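Local coordinates for protein BIM1 (Saccharomyces cerevisiae, PDB 2QJX) that binds microtubules and tracks their growing plus ends, the part here being its calponin-homology domain, at residues 61-73 against 85-98. Sequence-based numbering, arbitrary orientation.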
ATOM      1  N   ALA A  61      -8.518 -12.329  -6.013  1.00 26.73           N
ATOM      2  CA  ALA A  61      -8.580 -12.380  -7.476  1.00 23.75           C
ATOM      3  C   ALA A  61      -7.829 -11.208  -8.114  1.00 22.82           C
ATOM      4  O   ALA A  61      -7.963 -10.062  -7.682  1.00 19.54           O
ATOM      5  CB  ALA A  61     -10.032 -12.380  -7.928  1.00 24.72           C
ATOM      6  N   GLU A  62      -7.054 -11.491  -9.158  1.00 21.93           N
ATOM      7  CA  GLU A  62      -6.272 -10.452  -9.813  1.00 21.76           C
ATOM      8  C   GLU A  62      -7.052  -9.250 -10.328  1.00 21.11           C
ATOM      9  O   GLU A  62      -6.537  -8.131 -10.316  1.00 19.66           O
ATOM     10  CB  GLU A  62      -5.451 -11.030 -10.968  1.00 23.89           C
ATOM     11  CG  GLU A  62      -4.630  -9.959 -11.676  1.00 26.93           C
ATOM     12  CD  GLU A  62      -3.762 -10.503 -12.784  1.00 30.83           C
ATOM     13  OE1 GLU A  62      -2.836 -11.289 -12.486  1.00 32.70           O
ATOM     14  OE2 GLU A  62      -4.007 -10.140 -13.952  1.00 29.82           O
ATOM     15  N   TYR A  63      -8.281  -9.458 -10.786  1.00 19.02           N
ATOM     16  CA  TYR A  63      -9.049  -8.335 -11.302  1.00 19.53           C
ATOM     17  C   TYR A  63      -9.318  -7.332 -10.189  1.00 19.45           C
ATOM     18  O   TYR A  63      -9.499  -6.143 -10.448  1.00 19.79           O
ATOM     19  CB  TYR A  63     -10.357  -8.821 -11.949  1.00 22.86           C
ATOM     20  CG  TYR A  63     -11.525  -9.014 -11.013  1.00 25.67           C
ATOM     21  CD1 TYR A  63     -12.315  -7.933 -10.622  1.00 28.42           C
ATOM     22  CD2 TYR A  63     -11.860 -10.280 -10.538  1.00 26.65           C
ATOM     23  CE1 TYR A  63     -13.413  -8.110  -9.788  1.00 30.49           C
ATOM     24  CE2 TYR A  63     -12.951 -10.468  -9.703  1.00 28.41           C
ATOM     25  CZ  TYR A  63     -13.725  -9.378  -9.332  1.00 30.11           C
ATOM     26  OH  TYR A  63     -14.815  -9.560  -8.511  1.00 33.17           O
ATOM     27  N   GLU A  64      -9.328  -7.815  -8.949  1.00 18.44           N
ATOM     28  CA  GLU A  64      -9.540  -6.951  -7.796  1.00 17.90           C
ATOM     29  C   GLU A  64      -8.252  -6.187  -7.488  1.00 17.03           C
ATOM     30  O   GLU A  64      -8.307  -5.030  -7.070  1.00 18.95           O
ATOM     31  CB  GLU A  64      -9.977  -7.774  -6.574  1.00 20.71           C
ATOM     32  CG  GLU A  64     -11.346  -8.433  -6.747  1.00 21.94           C
ATOM     33  CD  GLU A  64     -11.759  -9.261  -5.545  1.00 24.61           C
ATOM     34  OE1 GLU A  64     -11.002 -10.176  -5.164  1.00 25.64           O
ATOM     35  OE2 GLU A  64     -12.843  -8.993  -4.983  1.00 29.48           O
ATOM     36  N   PHE A  65      -7.097  -6.822  -7.696  1.00 17.00           N
ATOM     37  CA  PHE A  65      -5.819  -6.151  -7.453  1.00 16.88           C
ATOM     38  C   PHE A  65      -5.724  -4.975  -8.417  1.00 17.33           C
ATOM     39  O   PHE A  65      -5.195  -3.910  -8.079  1.00 14.32           O
ATOM     40  CB  PHE A  65      -4.613  -7.060  -7.737  1.00 17.72           C
ATOM     41  CG  PHE A  65      -4.628  -8.377  -7.009  1.00 18.44           C
ATOM     42  CD1 PHE A  65      -5.477  -8.602  -5.929  1.00 17.71           C
ATOM     43  CD2 PHE A  65      -3.760  -9.393  -7.402  1.00 18.72           C
ATOM     44  CE1 PHE A  65      -5.464  -9.822  -5.251  1.00 18.39           C
ATOM     45  CE2 PHE A  65      -3.737 -10.615  -6.735  1.00 20.99           C
ATOM     46  CZ  PHE A  65      -4.592 -10.831  -5.656  1.00 20.44           C
ATOM     47  N   GLN A  66      -6.224  -5.188  -9.632  1.00 15.95           N
ATOM     48  CA  GLN A  66      -6.189  -4.161 -10.666  1.00 18.78           C
ATOM     49  C   GLN A  66      -6.876  -2.885 -10.197  1.00 18.13           C
ATOM     50  O   GLN A  66      -6.403  -1.780 -10.480  1.00 18.25           O
ATOM     51  CB  GLN A  66      -6.859  -4.663 -11.946  1.00 19.72           C
ATOM     52  CG  GLN A  66      -6.390  -3.936 -13.201  1.00 24.57           C
ATOM     53  CD  GLN A  66      -4.973  -4.322 -13.607  1.00 25.31           C
ATOM     54  OE1 GLN A  66      -4.684  -5.494 -13.854  1.00 28.09           O
ATOM     55  NE2 GLN A  66      -4.087  -3.337 -13.680  1.00 25.92           N
ATOM     56  N   THR A  67      -7.991  -3.046  -9.488  1.00 18.13           N
ATOM     57  CA  THR A  67      -8.749  -1.918  -8.957  1.00 18.55           C
ATOM     58  C   THR A  67      -7.919  -1.183  -7.913  1.00 17.50           C
ATOM     59  O   THR A  67      -7.919   0.049  -7.859  1.00 15.40           O
ATOM     60  CB  THR A  67     -10.068  -2.389  -8.307  1.00 21.08           C
ATOM     61  OG1 THR A  67     -10.983  -2.792  -9.331  1.00 24.70           O
ATOM     62  CG2 THR A  67     -10.699  -1.272  -7.480  1.00 24.90           C
ATOM     63  N   ASN A  68      -7.209  -1.939  -7.082  1.00 15.67           N
ATOM     64  CA  ASN A  68      -6.380  -1.319  -6.058  1.00 15.22           C
ATOM     65  C   ASN A  68      -5.295  -0.479  -6.705  1.00 14.92           C
ATOM     66  O   ASN A  68      -5.017   0.637  -6.270  1.00 13.83           O
ATOM     67  CB  ASN A  68      -5.749  -2.379  -5.156  1.00 12.82           C
ATOM     68  CG  ASN A  68      -6.780  -3.147  -4.364  1.00 14.30           C
ATOM     69  OD1 ASN A  68      -7.902  -2.675  -4.174  1.00 15.03           O
ATOM     70  ND2 ASN A  68      -6.405  -4.325  -3.880  1.00 13.93           N
ATOM     71  N   TYR A  69      -4.687  -1.008  -7.757  1.00 12.98           N
ATOM     72  CA  TYR A  69      -3.637  -0.269  -8.436  1.00 14.51           C
ATOM     73  C   TYR A  69      -4.150   0.971  -9.166  1.00 13.99           C
ATOM     74  O   TYR A  69      -3.447   1.975  -9.258  1.00 15.48           O
ATOM     75  CB  TYR A  69      -2.869  -1.193  -9.385  1.00 12.32           C
ATOM     76  CG  TYR A  69      -1.885  -2.063  -8.645  1.00 15.17           C
ATOM     77  CD1 TYR A  69      -2.118  -3.426  -8.457  1.00 13.76           C
ATOM     78  CD2 TYR A  69      -0.744  -1.505  -8.073  1.00 12.73           C
ATOM     79  CE1 TYR A  69      -1.238  -4.206  -7.710  1.00 14.25           C
ATOM     80  CE2 TYR A  69       0.140  -2.274  -7.327  1.00 15.57           C
ATOM     81  CZ  TYR A  69      -0.112  -3.620  -7.148  1.00 16.25           C
ATOM     82  OH  TYR A  69       0.758  -4.368  -6.390  1.00 14.77           O
ATOM     83  N   LYS A  70      -5.374   0.926  -9.673  1.00 16.54           N
ATOM     84  CA  LYS A  70      -5.907   2.102 -10.343  1.00 16.98           C
ATOM     85  C   LYS A  70      -6.177   3.182  -9.292  1.00 17.01           C
ATOM     86  O   LYS A  70      -6.005   4.375  -9.550  1.00 15.13           O
ATOM     87  CB  LYS A  70      -7.165   1.733 -11.134  1.00 21.67           C
ATOM     88  CG  LYS A  70      -6.808   0.902 -12.363  1.00 27.59           C
ATOM     89  CD  LYS A  70      -7.988   0.586 -13.265  1.00 32.28           C
ATOM     90  CE  LYS A  70      -7.501  -0.148 -14.516  1.00 33.90           C
ATOM     91  NZ  LYS A  70      -8.613  -0.653 -15.370  1.00 34.77           N
ATOM     92  N   ILE A  71      -6.572   2.753  -8.099  1.00 14.49           N
ATOM     93  CA  ILE A  71      -6.816   3.681  -6.996  1.00 13.97           C
ATOM     94  C   ILE A  71      -5.473   4.271  -6.569  1.00 13.42           C
ATOM     95  O   ILE A  71      -5.375   5.469  -6.303  1.00 12.43           O
ATOM     96  CB  ILE A  71      -7.474   2.961  -5.790  1.00 12.72           C
ATOM     97  CG1 ILE A  71      -8.941   2.655  -6.108  1.00 12.60           C
ATOM     98  CG2 ILE A  71      -7.370   3.831  -4.528  1.00 12.96           C
ATOM     99  CD1 ILE A  71      -9.628   1.714  -5.103  1.00 12.33           C
ATOM    100  N   LEU A  72      -4.440   3.429  -6.509  1.00 13.05           N
ATOM    101  CA  LEU A  72      -3.105   3.886  -6.123  1.00 13.63           C
ATOM    102  C   LEU A  72      -2.569   4.863  -7.166  1.00 14.91           C
ATOM    103  O   LEU A  72      -2.022   5.917  -6.831  1.00 15.41           O
ATOM    104  CB  LEU A  72      -2.141   2.696  -6.001  1.00 13.71           C
ATOM    105  CG  LEU A  72      -0.739   3.010  -5.473  1.00 12.54           C
ATOM    106  CD1 LEU A  72      -0.831   3.379  -4.003  1.00 12.08           C
ATOM    107  CD2 LEU A  72       0.180   1.797  -5.649  1.00 15.83           C
ATOM    108  N   GLN A  73      -2.727   4.516  -8.439  1.00 14.17           N
ATOM    109  CA  GLN A  73      -2.254   5.389  -9.501  1.00 16.76           C
ATOM    110  C   GLN A  73      -2.966   6.733  -9.473  1.00 15.80           C
ATOM    111  O   GLN A  73      -2.343   7.769  -9.696  1.00 15.45           O
ATOM    112  CB  GLN A  73      -2.432   4.713 -10.864  1.00 19.98           C
ATOM    113  CG  GLN A  73      -1.316   3.726 -11.186  1.00 24.84           C
ATOM    114  CD  GLN A  73      -1.549   2.964 -12.474  1.00 29.36           C
ATOM    115  OE1 GLN A  73      -0.637   2.801 -13.285  1.00 31.67           O
ATOM    116  NE2 GLN A  73      -2.771   2.479 -12.662  1.00 31.12           N
ATOM    117  N   VAL A  85       5.072   3.654 -11.083  1.00 24.10           N
ATOM    118  CA  VAL A  85       4.333   2.528 -10.529  1.00 26.37           C
ATOM    119  C   VAL A  85       4.063   1.542 -11.662  1.00 27.67           C
ATOM    120  O   VAL A  85       3.146   1.736 -12.457  1.00 29.18           O
ATOM    121  CB  VAL A  85       2.978   2.975  -9.937  1.00 26.06           C
ATOM    122  CG1 VAL A  85       2.317   1.809  -9.226  1.00 26.34           C
ATOM    123  CG2 VAL A  85       3.178   4.140  -8.986  1.00 24.04           C
ATOM    124  N   TYR A  86       4.865   0.487 -11.737  1.00 28.65           N
ATOM    125  CA  TYR A  86       4.704  -0.511 -12.790  1.00 30.50           C
ATOM    126  C   TYR A  86       3.777  -1.623 -12.318  1.00 28.19           C
ATOM    127  O   TYR A  86       4.226  -2.660 -11.837  1.00 29.85           O
ATOM    128  CB  TYR A  86       6.065  -1.093 -13.167  1.00 32.71           C
ATOM    129  CG  TYR A  86       7.135  -0.047 -13.389  1.00 36.60           C
ATOM    130  CD1 TYR A  86       6.979   0.955 -14.350  1.00 37.92           C
ATOM    131  CD2 TYR A  86       8.312  -0.069 -12.648  1.00 38.52           C
ATOM    132  CE1 TYR A  86       7.978   1.908 -14.566  1.00 38.72           C
ATOM    133  CE2 TYR A  86       9.316   0.877 -12.857  1.00 40.35           C
ATOM    134  CZ  TYR A  86       9.145   1.859 -13.816  1.00 40.08           C
ATOM    135  OH  TYR A  86      10.152   2.777 -14.027  1.00 40.28           O
ATOM    136  N   VAL A  87       2.479  -1.390 -12.461  1.00 27.78           N
ATOM    137  CA  VAL A  87       1.464  -2.350 -12.037  1.00 27.58           C
ATOM    138  C   VAL A  87       1.727  -3.749 -12.575  1.00 28.09           C
ATOM    139  O   VAL A  87       1.682  -4.726 -11.832  1.00 27.47           O
ATOM    140  CB  VAL A  87       0.065  -1.893 -12.490  1.00 27.33           C
ATOM    141  CG1 VAL A  87      -0.984  -2.898 -12.049  1.00 26.74           C
ATOM    142  CG2 VAL A  87      -0.235  -0.515 -11.915  1.00 28.10           C
ATOM    143  N   ASP A  88       2.004  -3.834 -13.872  1.00 29.47           N
ATOM    144  CA  ASP A  88       2.273  -5.106 -14.530  1.00 30.98           C
ATOM    145  C   ASP A  88       3.310  -5.961 -13.805  1.00 29.98           C
ATOM    146  O   ASP A  88       3.211  -7.189 -13.798  1.00 30.51           O
ATOM    147  CB  ASP A  88       2.707  -4.845 -15.977  1.00 35.46           C
ATOM    148  CG  ASP A  88       3.435  -3.521 -16.133  1.00 39.25           C
ATOM    149  OD1 ASP A  88       4.572  -3.397 -15.631  1.00 40.68           O
ATOM    150  OD2 ASP A  88       2.863  -2.595 -16.748  1.00 42.54           O
ATOM    151  N   LYS A  89       4.296  -5.314 -13.188  1.00 28.94           N
ATOM    152  CA  LYS A  89       5.339  -6.031 -12.459  1.00 27.20           C
ATOM    153  C   LYS A  89       4.921  -6.406 -11.036  1.00 25.54           C
ATOM    154  O   LYS A  89       5.181  -7.517 -10.569  1.00 26.14           O
ATOM    155  CB  LYS A  89       6.616  -5.186 -12.391  1.00 29.41           C
ATOM    156  CG  LYS A  89       7.545  -5.319 -13.589  1.00 34.09           C
ATOM    157  CD  LYS A  89       6.975  -4.684 -14.838  1.00 38.31           C
ATOM    158  CE  LYS A  89       7.962  -4.777 -15.996  1.00 40.12           C
ATOM    159  NZ  LYS A  89       7.456  -4.099 -17.223  1.00 43.19           N
ATOM    160  N   LEU A  90       4.262  -5.474 -10.359  1.00 22.52           N
ATOM    161  CA  LEU A  90       3.827  -5.663  -8.976  1.00 20.23           C
ATOM    162  C   LEU A  90       2.644  -6.609  -8.777  1.00 20.92           C
ATOM    163  O   LEU A  90       2.624  -7.416  -7.841  1.00 19.49           O
ATOM    164  CB  LEU A  90       3.469  -4.303  -8.374  1.00 19.49           C
ATOM    165  CG  LEU A  90       4.587  -3.258  -8.305  1.00 20.13           C
ATOM    166  CD1 LEU A  90       3.991  -1.895  -7.993  1.00 22.24           C
ATOM    167  CD2 LEU A  90       5.602  -3.662  -7.248  1.00 21.45           C
ATOM    168  N   ILE A  91       1.661  -6.494  -9.660  1.00 19.85           N
ATOM    169  CA  ILE A  91       0.446  -7.290  -9.575  1.00 22.54           C
ATOM    170  C   ILE A  91       0.667  -8.799  -9.669  1.00 23.32           C
ATOM    171  O   ILE A  91      -0.205  -9.579  -9.290  1.00 22.84           O
ATOM    172  CB  ILE A  91      -0.555  -6.830 -10.653  1.00 21.07           C
ATOM    173  CG1 ILE A  91      -1.972  -7.261 -10.274  1.00 19.97           C
ATOM    174  CG2 ILE A  91      -0.154  -7.389 -12.009  1.00 20.97           C
ATOM    175  CD1 ILE A  91      -3.042  -6.585 -11.117  1.00 18.66           C
ATOM    176  N   ARG A  92       1.829  -9.213 -10.160  1.00 25.35           N
ATOM    177  CA  ARG A  92       2.116 -10.640 -10.262  1.00 28.52           C
ATOM    178  C   ARG A  92       2.622 -11.190  -8.937  1.00 28.12           C
ATOM    179  O   ARG A  92       2.937 -12.376  -8.817  1.00 28.47           O
ATOM    180  CB  ARG A  92       3.138 -10.914 -11.372  1.00 32.05           C
ATOM    181  CG  ARG A  92       2.545 -10.868 -12.774  1.00 37.44           C
ATOM    182  CD  ARG A  92       3.498 -11.474 -13.795  1.00 41.58           C
ATOM    183  NE  ARG A  92       2.880 -11.628 -15.110  1.00 47.25           N
ATOM    184  CZ  ARG A  92       3.485 -12.178 -16.160  1.00 48.83           C
ATOM    185  NH1 ARG A  92       4.729 -12.628 -16.052  1.00 50.44           N
ATOM    186  NH2 ARG A  92       2.848 -12.280 -17.320  1.00 49.61           N
ATOM    187  N   CYS A  93       2.693 -10.314  -7.938  1.00 25.72           N
ATOM    188  CA  CYS A  93       3.141 -10.682  -6.605  1.00 26.30           C
ATOM    189  C   CYS A  93       4.562 -11.227  -6.569  1.00 26.87           C
ATOM    190  O   CYS A  93       4.879 -12.089  -5.753  1.00 27.23           O
ATOM    191  CB  CYS A  93       2.182 -11.707  -5.992  1.00 26.70           C
ATOM    192  SG  CYS A  93       0.485 -11.114  -5.822  1.00 26.50           S
ATOM    193  N   LYS A  94       5.412 -10.729  -7.462  1.00 27.09           N
ATOM    194  CA  LYS A  94       6.808 -11.156  -7.507  1.00 27.73           C
ATOM    195  C   LYS A  94       7.543 -10.463  -6.355  1.00 26.03           C
ATOM    196  O   LYS A  94       7.288  -9.295  -6.068  1.00 24.67           O
ATOM    197  CB  LYS A  94       7.430 -10.769  -8.854  1.00 29.91           C
ATOM    198  CG  LYS A  94       8.851 -11.275  -9.058  1.00 36.38           C
ATOM    199  CD  LYS A  94       9.390 -10.900 -10.437  1.00 39.80           C
ATOM    200  CE  LYS A  94      10.829 -11.366 -10.617  1.00 42.63           C
ATOM    201  NZ  LYS A  94      11.367 -11.041 -11.971  1.00 45.05           N
ATOM    202  N   PHE A  95       8.450 -11.184  -5.700  1.00 23.96           N
ATOM    203  CA  PHE A  95       9.196 -10.650  -4.558  1.00 22.35           C
ATOM    204  C   PHE A  95       9.999  -9.365  -4.775  1.00 20.78           C
ATOM    205  O   PHE A  95       9.772  -8.357  -4.104  1.00 19.30           O
ATOM    206  CB  PHE A  95      10.147 -11.720  -4.005  1.00 23.05           C
ATOM    207  CG  PHE A  95      11.001 -11.236  -2.865  1.00 25.10           C
ATOM    208  CD1 PHE A  95      10.479 -11.127  -1.583  1.00 24.93           C
ATOM    209  CD2 PHE A  95      12.321 -10.850  -3.085  1.00 25.87           C
ATOM    210  CE1 PHE A  95      11.252 -10.639  -0.536  1.00 25.39           C
ATOM    211  CE2 PHE A  95      13.104 -10.359  -2.046  1.00 27.03           C
ATOM    212  CZ  PHE A  95      12.570 -10.253  -0.767  1.00 26.34           C
ATOM    213  N   GLN A  96      10.947  -9.407  -5.701  1.00 19.50           N
ATOM    214  CA  GLN A  96      11.820  -8.263  -5.954  1.00 18.55           C
ATOM    215  C   GLN A  96      11.133  -6.939  -6.277  1.00 19.33           C
ATOM    216  O   GLN A  96      11.481  -5.904  -5.702  1.00 17.93           O
ATOM    217  CB  GLN A  96      12.813  -8.612  -7.068  1.00 19.08           C
ATOM    218  CG  GLN A  96      13.994  -7.665  -7.172  1.00 19.69           C
ATOM    219  CD  GLN A  96      14.735  -7.518  -5.859  1.00 18.58           C
ATOM    220  OE1 GLN A  96      14.895  -8.483  -5.113  1.00 19.47           O
ATOM    221  NE2 GLN A  96      15.206  -6.307  -5.577  1.00 21.62           N
ATOM    222  N   ASP A  97      10.161  -6.965  -7.186  1.00 17.85           N
ATOM    223  CA  ASP A  97       9.457  -5.749  -7.582  1.00 19.24           C
ATOM    224  C   ASP A  97       8.716  -5.110  -6.408  1.00 19.16           C
ATOM    225  O   ASP A  97       8.766  -3.896  -6.210  1.00 17.41           O
ATOM    226  CB  ASP A  97       8.468  -6.065  -8.704  1.00 20.39           C
ATOM    227  CG  ASP A  97       9.135  -6.724  -9.901  1.00 24.71           C
ATOM    228  OD1 ASP A  97       9.718  -6.007 -10.739  1.00 26.55           O
ATOM    229  OD2 ASP A  97       9.086  -7.966  -9.996  1.00 27.79           O
ATOM    230  N   ASN A  98       8.023  -5.935  -5.634  1.00 19.07           N
ATOM    231  CA  ASN A  98       7.280  -5.442  -4.483  1.00 18.29           C
ATOM    232  C   ASN A  98       8.200  -5.009  -3.357  1.00 17.62           C
ATOM    233  O   ASN A  98       7.893  -4.067  -2.625  1.00 17.51           O
ATOM    234  CB  ASN A  98       6.297  -6.508  -4.021  1.00 18.37           C
ATOM    235  CG  ASN A  98       5.097  -6.596  -4.933  1.00 18.66           C
ATOM    236  OD1 ASN A  98       4.242  -5.714  -4.920  1.00 19.00           O
ATOM    237  ND2 ASN A  98       5.036  -7.647  -5.747  1.00 19.91           N
TER
HETATM  238  O   HOH W   1      -1.622 -11.774  -9.878  1.00 42.88           O
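Apolar packing joins Y69 and F65 on helix 62-78 to V87, L90 and I91 on the short helix 87-90 and the turn after it, with no direct hydrogen bond between the two segments. V87 straddles the root of Y69: CG1 lies 3.6 Å from Y69 CG, while CG2 touches Y69 CB and the amide of Q73. Y69 CG stands anti to its own carbonyl carbon (chi1 -78°), which sends the ring across L90, where Y69 OH passes 3.4 Å from L90 CB and bonds to the carbonyl of G34. Replacing Y69 with alanine would probably leave a gap beside V87 and L90 and the G34 carbonyl without this donor. I91 reaches across to helix 62-78, CG1 anti to its backbone N (chi1 -159°), meeting the F65 ring at its edge; the Q66 amide lies against methyls of I91 and V87, OE1 3.4 Å from I91 CD1. One water bridges E62 OE1 and I91 O. Beyond the turn, N98 ND2 donates to L90 O (3.2 Å) and K94 O (2.8 Å), while its OD1 is hydrogen-bonded to the Y39 hydroxyl. This packing of a short connecting helix against a longer one belongs to the all-helical calponin-homology fold of EB1-family proteins.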